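Local atomic coordinates of acetylglutamate kinase (Streptococcus mutans, PDB entry 3L86), a protein that probably catalyses the ATP-dependent phosphorylation of N-acetyl-L-glutamate to N-acetyl-L-glutamyl 5-phosphate, the second step of arginine biosynthesis from glutamate. Residues A[263-268]-A[273-278]; A[60-65]-A[269-274]. One frame throughout, in Å; residues are numbered along the deposited sequence.

Overall arrangement
Both contacts involve the C-terminal beta hairpin of the amino acid kinase fold, and they share G273 and T274. Contact 1 pairs the two strands of that hairpin, 263-267 and 274-277, and is largely buried: four backbone hydrogen bonds and 445 Å² of summed buried surface. Contact 2 sets the loop joining those strands beside the end of helix 53-64, and is smaller and partly buried, with 107 Å² and no hydrogen bond across it. L265 connects them, its CD2 packing 3.6 Å from L270 O. Backbone pairing thus dominates nearer the nucleotide site, whereas apolar side chains alone join loop to helix, with one of the three touching residues, L271, exposed.

Contact 1 of 2, residues A[263-268]-A[273-278]; sequences QVLIGD and GTLITA
The C-terminal beta hairpin of the kinase brings strand 263-267 against strand 274-277, with V264 facing I276, L265 facing L275 and I266 facing T274. The axes of the two strand segments come within 4.8 Å and run at 153°, so the strands are antiparallel with a twist. Two hydrogen-bonded pairs carry the ladder: V264 N gives to I276 O at 3.1 Å and I276 N returns a bond to V264 O, while I266 N gives to T274 O and T274 N to I266 O at 2.7 Å.

On the face bearing V264, I266, T274 and I276, helix 246-258 packs on V264 and I276. Both isoleucines hold CG1 beside the backbone N (chi1 -65° and -66°) and extend the second torsion, which carries their delta methyls together: I266 CD1 meets I276 CD1 at 3.7 Å, the side chains crossing at an oblique angle. The other face holds the leucines of the non-hydrogen-bonded pair, where L265 CD1 presses on L275 CD2 at 3.5 Å, closer than usual van der Waals contact. The side chain of I266 comes within about 4 Å of that of K249, a predicted transition-state stabiliser, which places this antiparallel hairpin beside the kinase active site.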
loop_
_atom_site.group_PDB
_atom_site.type_symbol
_atom_site.label_atom_id
_atom_site.label_comp_id
_atom_site.label_asym_id
_atom_site.label_seq_id
_atom_site.Cartn_x
_atom_site.Cartn_y
_atom_site.Cartn_z
ATOM N N GLN A 263 0.626 10.606 12.135
ATOM C CA GLN A 263 0.111 9.314 12.647
ATOM C C GLN A 263 0.033 8.206 11.559
ATOM O O GLN A 263 -0.324 8.517 10.410
ATOM C CB GLN A 263 -1.309 9.509 13.144
ATOM C CG GLN A 263 -1.517 10.580 14.198
ATOM C CD GLN A 263 -2.961 10.601 14.598
ATOM O OE1 GLN A 263 -3.881 10.593 13.739
ATOM N NE2 GLN A 263 -3.198 10.562 15.898
ATOM N N VAL A 264 0.389 6.945 11.903
ATOM C CA VAL A 264 0.049 5.781 11.065
ATOM C C VAL A 264 -0.945 4.820 11.827
ATOM O O VAL A 264 -0.768 4.566 13.022
ATOM C CB VAL A 264 1.341 4.999 10.640
ATOM C CG1 VAL A 264 0.978 3.753 9.778
ATOM C CG2 VAL A 264 2.280 5.877 9.866
ATOM N N LEU A 265 -1.988 4.320 11.156
ATOM C CA LEU A 265 -2.908 3.325 11.737
ATOM C C LEU A 265 -2.779 1.975 11.020
ATOM O O LEU A 265 -2.817 1.917 9.786
ATOM C CB LEU A 265 -4.342 3.839 11.624
ATOM C CG LEU A 265 -5.486 2.928 12.106
ATOM C CD1 LEU A 265 -5.383 2.828 13.671
ATOM C CD2 LEU A 265 -6.832 3.511 11.697
ATOM N N ILE A 266 -2.553 0.903 11.780
ATOM C CA ILE A 266 -2.632 -0.481 11.302
ATOM C C ILE A 266 -3.896 -1.194 11.924
ATOM O O ILE A 266 -4.033 -1.286 13.170
ATOM C CB ILE A 266 -1.318 -1.253 11.656
ATOM C CG1 ILE A 266 -0.135 -0.640 10.880
ATOM C CG2 ILE A 266 -1.426 -2.786 11.345
ATOM C CD1 ILE A 266 1.248 -1.216 11.256
ATOM N N GLY A 267 -4.808 -1.674 11.068
ATOM C CA GLY A 267 -6.060 -2.388 11.507
ATOM C C GLY A 267 -6.934 -2.804 10.294
ATOM O O GLY A 267 -6.509 -2.736 9.132
ATOM N N ASP A 268 -8.145 -3.265 10.552
ATOM C CA ASP A 268 -8.995 -3.784 9.485
ATOM C C ASP A 268 -10.042 -2.758 9.007
ATOM O O ASP A 268 -10.981 -3.115 8.291
ATOM C CB ASP A 268 -9.653 -5.130 9.883
ATOM C CG ASP A 268 -10.846 -4.992 10.871
ATOM O OD1 ASP A 268 -11.135 -3.878 11.323
ATOM O OD2 ASP A 268 -11.524 -6.032 11.191
ATOM N N GLY A 273 -7.690 0.483 15.692
ATOM C CA GLY A 273 -6.565 -0.465 15.480
ATOM C C GLY A 273 -5.305 -0.094 16.276
ATOM O O GLY A 273 -5.386 0.370 17.429
ATOM N N THR A 274 -4.131 -0.317 15.729
ATOM C CA THR A 274 -2.935 0.101 16.460
ATOM C C THR A 274 -2.404 1.439 15.924
ATOM O O THR A 274 -2.151 1.555 14.724
ATOM C CB THR A 274 -1.807 -0.942 16.277
ATOM O OG1 THR A 274 -2.234 -2.230 16.758
ATOM C CG2 THR A 274 -0.482 -0.470 16.950
ATOM N N LEU A 275 -2.212 2.434 16.806
ATOM C CA LEU A 275 -1.602 3.717 16.425
ATOM C C LEU A 275 -0.089 3.808 16.601
ATOM O O LEU A 275 0.432 3.507 17.675
ATOM C CB LEU A 275 -2.202 4.840 17.238
ATOM C CG LEU A 275 -3.393 5.570 16.674
ATOM C CD1 LEU A 275 -3.068 6.221 15.334
ATOM C CD2 LEU A 275 -4.513 4.584 16.545
ATOM N N ILE A 276 0.606 4.254 15.562
ATOM C CA ILE A 276 2.055 4.410 15.555
ATOM C C ILE A 276 2.452 5.876 15.414
ATOM O O ILE A 276 1.931 6.613 14.518
ATOM C CB ILE A 276 2.683 3.582 14.418
ATOM C CG1 ILE A 276 2.483 2.087 14.675
ATOM C CG2 ILE A 276 4.161 3.910 14.272
ATOM C CD1 ILE A 276 2.831 1.213 13.490
ATOM N N THR A 277 3.328 6.396 16.294
ATOM C CA THR A 277 3.816 7.778 16.236
ATOM C C THR A 277 5.332 7.824 16.419
ATOM O O THR A 277 5.955 6.818 16.800
ATOM C CB THR A 277 3.129 8.663 17.246
ATOM O OG1 THR A 277 3.386 8.159 18.560
ATOM C CG2 THR A 277 1.645 8.674 16.996
ATOM N N ALA A 278 5.952 8.954 16.079
ATOM C CA ALA A 278 7.425 9.036 16.088
ATOM C C ALA A 278 7.849 8.962 17.540
ATOM O O ALA A 278 8.795 8.264 17.910
ATOM C CB ALA A 278 7.883 10.348 15.476
#

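Contact 2 of 2, residues A[60-65]-A[269-274]; sequences KNWQDA and NLLTGT
W62, near the end of helix 53-64, meets L270 and L271 of the loop that joins the two strands of the C-terminal beta hairpin. The tighter side is the W62-L270 pair. W62 CB already points to the loop, and with CG on the side of the backbone N (chi1 -81°) the six-membered part of the indole is carried to the leucines. Its CZ3 lies 4.2 Å from L270 CD1, with the methyl approaching obliquely. L270 is buried: F55, Q58 and I59 of the same helix also touch its side chain, and I210 of strand 208-212 packs against both L270 and W62. The helix, the loop and the sheet therefore converge on this leucine.

The looser side is formed by L271, an exposed residue. Its CD2 stands 4.5 Å from W62 CZ2, again oblique to the ring, and the residue loses just 16 Å² to the helix segment. The CA atoms of W62 and L270 are 11.5 Å apart, so long side chains, not close backbones, bridge the gap.

Within the loop, N269 forms an Asx turn: its OD1 accepts from L271 N at 2.8 Å. A second acceptance, from T272 N at 2.9 Å, makes this an Asx motif as well. Both donors arrive from the same face of the amide plane, L271 N sitting 40° out of it. These two bonds help fix the backbone from which the leucines project. The amide's other end completes the loop's internal bonding, N269 ND2 donating to T272 OG1 at 3.2 Å, with that oxygen only 11° out of the amide plane.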
loop_
_atom_site.group_PDB
_atom_site.type_symbol
_atom_site.label_atom_id
_atom_site.label_comp_id
_atom_site.label_asym_id
_atom_site.label_seq_id
_atom_site.Cartn_x
_atom_site.Cartn_y
_atom_site.Cartn_z
ATOM N N LYS A 60 -16.560 8.642 0.776
ATOM C CA LYS A 60 -17.391 9.661 0.083
ATOM C C LYS A 60 -17.521 10.936 0.950
ATOM O O LYS A 60 -17.427 12.045 0.435
ATOM C CB LYS A 60 -18.824 9.149 -0.199
ATOM C CG LYS A 60 -19.513 10.125 -1.230
ATOM C CD LYS A 60 -20.896 9.754 -1.656
ATOM C CE LYS A 60 -21.388 10.858 -2.652
ATOM N NZ LYS A 60 -22.177 11.891 -1.850
ATOM N N ASN A 61 -17.779 10.775 2.249
ATOM C CA ASN A 61 -17.959 11.941 3.186
ATOM C C ASN A 61 -16.677 12.743 3.341
ATOM O O ASN A 61 -16.704 13.984 3.326
ATOM C CB ASN A 61 -18.506 11.502 4.574
ATOM C CG ASN A 61 -19.863 10.888 4.473
ATOM O OD1 ASN A 61 -20.548 11.135 3.504
ATOM N ND2 ASN A 61 -20.301 10.124 5.506
ATOM N N TRP A 62 -15.534 12.062 3.474
ATOM C CA TRP A 62 -14.261 12.821 3.421
ATOM C C TRP A 62 -14.110 13.608 2.107
ATOM O O TRP A 62 -13.634 14.774 2.094
ATOM C CB TRP A 62 -13.001 11.928 3.642
ATOM C CG TRP A 62 -12.646 11.573 5.118
ATOM C CD1 TRP A 62 -12.928 12.311 6.263
ATOM C CD2 TRP A 62 -11.936 10.403 5.554
ATOM N NE1 TRP A 62 -12.421 11.641 7.398
ATOM C CE2 TRP A 62 -11.814 10.476 6.978
ATOM C CE3 TRP A 62 -11.361 9.303 4.869
ATOM C CZ2 TRP A 62 -11.184 9.478 7.720
ATOM C CZ3 TRP A 62 -10.733 8.307 5.619
ATOM C CH2 TRP A 62 -10.610 8.419 7.014
ATOM N N GLN A 63 -14.414 12.970 0.977
ATOM C CA GLN A 63 -14.239 13.623 -0.324
ATOM C C GLN A 63 -15.215 14.820 -0.416
ATOM O O GLN A 63 -14.831 15.934 -0.781
ATOM C CB GLN A 63 -14.530 12.629 -1.461
ATOM C CG GLN A 63 -14.427 13.266 -2.906
ATOM C CD GLN A 63 -14.573 12.224 -4.019
ATOM O OE1 GLN A 63 -15.631 11.598 -4.191
ATOM N NE2 GLN A 63 -13.503 12.026 -4.765
ATOM N N ASP A 64 -16.465 14.627 -0.035
ATOM C CA ASP A 64 -17.445 15.771 0.013
ATOM C C ASP A 64 -17.111 16.913 0.987
ATOM O O ASP A 64 -17.660 18.035 0.824
ATOM C CB ASP A 64 -18.851 15.238 0.363
ATOM C CG ASP A 64 -19.460 14.351 -0.738
ATOM O OD1 ASP A 64 -18.992 14.365 -1.886
ATOM O OD2 ASP A 64 -20.444 13.636 -0.473
ATOM N N ALA A 65 -16.292 16.636 2.033
ATOM C CA ALA A 65 -15.849 17.651 2.999
ATOM C C ALA A 65 -14.555 18.296 2.566
ATOM O O ALA A 65 -13.971 19.110 3.303
ATOM C CB ALA A 65 -15.695 17.027 4.428
ATOM N N ASN A 269 -9.896 -1.508 9.426
ATOM C CA ASN A 269 -10.878 -0.446 9.070
ATOM C C ASN A 269 -10.198 0.932 9.040
ATOM O O ASN A 269 -9.007 1.044 9.331
ATOM C CB ASN A 269 -12.109 -0.418 10.019
ATOM C CG ASN A 269 -11.760 -0.025 11.480
ATOM O OD1 ASN A 269 -11.881 1.151 11.889
ATOM N ND2 ASN A 269 -11.362 -1.035 12.287
ATOM N N LEU A 270 -10.955 1.978 8.763
ATOM C CA LEU A 270 -10.362 3.335 8.642
ATOM C C LEU A 270 -10.147 4.098 9.945
ATOM O O LEU A 270 -9.501 5.170 9.909
ATOM C CB LEU A 270 -11.263 4.215 7.724
ATOM C CG LEU A 270 -11.338 3.781 6.257
ATOM C CD1 LEU A 270 -12.492 4.484 5.472
ATOM C CD2 LEU A 270 -9.962 3.965 5.568
ATOM N N LEU A 271 -10.699 3.608 11.072
ATOM C CA LEU A 271 -10.770 4.448 12.309
ATOM C C LEU A 271 -10.084 3.866 13.582
ATOM O O LEU A 271 -9.452 4.624 14.349
ATOM C CB LEU A 271 -12.234 4.836 12.642
ATOM C CG LEU A 271 -13.158 5.486 11.590
ATOM C CD1 LEU A 271 -14.650 5.535 12.120
ATOM C CD2 LEU A 271 -12.675 6.874 11.063
ATOM N N THR A 272 -10.159 2.544 13.788
ATOM C CA THR A 272 -9.617 1.878 15.019
ATOM C C THR A 272 -8.576 0.767 14.727
ATOM O O THR A 272 -8.577 0.174 13.620
ATOM C CB THR A 272 -10.771 1.306 15.884
ATOM O OG1 THR A 272 -11.401 0.207 15.208
ATOM C CG2 THR A 272 -11.813 2.418 16.190
ATOM N N GLY A 273 -7.690 0.483 15.692
ATOM C CA GLY A 273 -6.565 -0.465 15.480
ATOM C C GLY A 273 -5.305 -0.094 16.276
ATOM O O GLY A 273 -5.386 0.370 17.429
ATOM N N THR A 274 -4.131 -0.317 15.729
ATOM C CA THR A 274 -2.935 0.101 16.460
ATOM C C THR A 274 -2.404 1.439 15.924
ATOM O O THR A 274 -2.151 1.555 14.724
ATOM C CB THR A 274 -1.807 -0.942 16.277
ATOM O OG1 THR A 274 -2.234 -2.230 16.758
ATOM C CG2 THR A 274 -0.482 -0.470 16.950
#